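Local atomic coordinates of F1 capsule-anchoring protein (PDB entry 3FCG), a protein that forms the outer-membrane usher for the F1 capsule of Yersinia pestis, its middle domain being crucial for secretion of Caf1 fibres. Residues 30-34 with 61-65. Sequence-based numbering, arbitrary orientation.
Sequences EVLRD and ELKVI
The carbonyl oxygen of Lys63 takes the amide N-H of Leu32, with N to O at 2.7 Å and the hydrogen almost in line, and the CA-H of Val31 makes a weaker, bent approach to the same oxygen. This doubly approached oxygen sits in an antiparallel beta ladder, in which strands 27-32 and 60-67 are the two central members of a four-stranded sheet flanked by 37-43 and 73-80. The reciprocal bond, from Lys63 N to Leu32 O at 2.8 Å, completes one hydrogen-bonded pair; there the donor stands 27° off the carbonyl plane, whereas the bond into Lys63 O lies in plane. Two residues along, Glu30 and Ile65 form the next such pair, joined in both directions through their backbone N and O atoms. Between them Val31 faces Val64 as a non-hydrogen-bonded pair.

How alternation sorts side chains is plain here. Val31, Leu62 and Val64 lie on the buried face. CG2 of Val31 lies alongside CG2 of Val64, while CG1 of Val31, trans to its own N (176°), turns to CD2 of Leu62 at 4.0 Å. Leu62 also packs on Tyr11 of the second subunit, which brings this face near that subunit. The other, partly exposed face carries Glu30, Leu32, Lys63 and Ile65. Lys63 rests CB against CB of Leu32, then bends at chi2 (-79°) and leads its NZ off to Thr77 OG1, bonding across to strand 73-80. The extended chain of Glu30 runs beside Ile65, and its OE1 accepts a hydrogen bond from His67. The CD1 methyl of Ile65 touches two neighbours, Glu30 OE1 and Leu32 CD1, each 3.6 Å away.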
loop_
_atom_site.group_PDB
_atom_site.type_symbol
_atom_site.label_atom_id
_atom_site.label_comp_id
_atom_site.label_asym_id
_atom_site.label_seq_id
_atom_site.Cartn_x
_atom_site.Cartn_y
_atom_site.Cartn_z
ATOM N N GLU A 30 -0.777 -9.711 15.697
ATOM C CA GLU A 30 -2.034 -9.049 16.018
ATOM C C GLU A 30 -1.784 -7.588 16.383
ATOM O O GLU A 30 -0.839 -7.277 17.114
ATOM C CB GLU A 30 -2.721 -9.776 17.176
ATOM C CG GLU A 30 -4.118 -9.271 17.512
ATOM C CD GLU A 30 -4.736 -9.996 18.693
ATOM O OE1 GLU A 30 -4.004 -10.702 19.418
ATOM O OE2 GLU A 30 -5.961 -9.860 18.899
ATOM N N VAL A 31 -2.630 -6.700 15.866
ATOM C CA VAL A 31 -2.543 -5.274 16.176
ATOM C C VAL A 31 -3.810 -4.818 16.898
ATOM O O VAL A 31 -4.913 -4.902 16.357
ATOM C CB VAL A 31 -2.278 -4.413 14.911
ATOM C CG1 VAL A 31 -2.288 -2.930 15.247
ATOM C CG2 VAL A 31 -0.948 -4.790 14.267
ATOM N N LEU A 32 -3.633 -4.352 18.132
ATOM C CA LEU A 32 -4.732 -3.865 18.960
ATOM C C LEU A 32 -4.690 -2.347 19.066
ATOM O O LEU A 32 -3.614 -1.748 19.050
ATOM C CB LEU A 32 -4.650 -4.464 20.365
ATOM C CG LEU A 32 -4.803 -5.970 20.567
ATOM C CD1 LEU A 32 -4.148 -6.360 21.870
ATOM C CD2 LEU A 32 -6.263 -6.380 20.567
ATOM N N ARG A 33 -5.863 -1.731 19.185
ATOM C CA ARG A 33 -5.948 -0.283 19.356
ATOM C C ARG A 33 -6.280 0.057 20.812
ATOM O O ARG A 33 -5.376 0.196 21.641
ATOM C CB ARG A 33 -6.973 0.317 18.393
ATOM C CG ARG A 33 -6.692 1.759 18.010
ATOM C CD ARG A 33 -7.827 2.309 17.171
ATOM N NE ARG A 33 -7.415 3.458 16.370
ATOM C CZ ARG A 33 -8.122 3.965 15.364
ATOM N NH1 ARG A 33 -9.286 3.423 15.015
ATOM N NH2 ARG A 33 -7.658 5.011 14.691
ATOM N N ASP A 34 -7.570 0.186 21.112
ATOM C CA ASP A 34 -8.035 0.370 22.482
ATOM C C ASP A 34 -8.733 -0.909 22.932
ATOM O O ASP A 34 -9.941 -0.919 23.191
ATOM C CB ASP A 34 -8.973 1.580 22.579
ATOM C CG ASP A 34 -8.255 2.897 22.328
ATOM O OD1 ASP A 34 -7.365 3.260 23.132
ATOM O OD2 ASP A 34 -8.586 3.574 21.327
ATOM N N GLU A 61 -1.672 5.234 20.462
ATOM C CA GLU A 61 -0.888 4.022 20.699
ATOM C C GLU A 61 -1.547 2.756 20.164
ATOM O O GLU A 61 -2.765 2.582 20.258
ATOM C CB GLU A 61 -0.615 3.848 22.193
ATOM C CG GLU A 61 0.527 4.698 22.723
ATOM C CD GLU A 61 0.625 4.666 24.234
ATOM O OE1 GLU A 61 -0.034 3.806 24.862
ATOM O OE2 GLU A 61 1.366 5.506 24.792
ATOM N N LEU A 62 -0.722 1.873 19.610
ATOM C CA LEU A 62 -1.151 0.536 19.223
ATOM C C LEU A 62 -0.513 -0.496 20.150
ATOM O O LEU A 62 0.479 -0.208 20.826
ATOM C CB LEU A 62 -0.766 0.236 17.769
ATOM C CG LEU A 62 -1.346 1.081 16.628
ATOM C CD1 LEU A 62 -0.601 0.782 15.337
ATOM C CD2 LEU A 62 -2.844 0.858 16.448
ATOM N N LYS A 63 -1.097 -1.691 20.187
ATOM C CA LYS A 63 -0.506 -2.824 20.891
ATOM C C LYS A 63 -0.254 -3.944 19.889
ATOM O O LYS A 63 -1.170 -4.379 19.191
ATOM C CB LYS A 63 -1.417 -3.308 22.024
ATOM C CG LYS A 63 -1.773 -2.248 23.065
ATOM C CD LYS A 63 -0.645 -2.031 24.060
ATOM C CE LYS A 63 -1.066 -1.081 25.170
ATOM N NZ LYS A 63 -0.008 -0.958 26.212
ATOM N N VAL A 64 0.993 -4.395 19.809
ATOM C CA VAL A 64 1.376 -5.423 18.844
ATOM C C VAL A 64 1.833 -6.692 19.559
ATOM O O VAL A 64 2.842 -6.690 20.268
ATOM C CB VAL A 64 2.473 -4.918 17.866
ATOM C CG1 VAL A 64 2.897 -6.021 16.910
ATOM C CG2 VAL A 64 1.977 -3.713 17.080
ATOM N N ILE A 65 1.072 -7.769 19.377
ATOM C CA ILE A 65 1.423 -9.072 19.938
ATOM C C ILE A 65 1.894 -9.989 18.823
ATOM O O ILE A 65 1.192 -10.181 17.828
ATOM C CB ILE A 65 0.233 -9.753 20.660
ATOM C CG1 ILE A 65 -0.532 -8.752 21.531
ATOM C CG2 ILE A 65 0.722 -10.945 21.489
ATOM C CD1 ILE A 65 -1.928 -9.209 21.899
#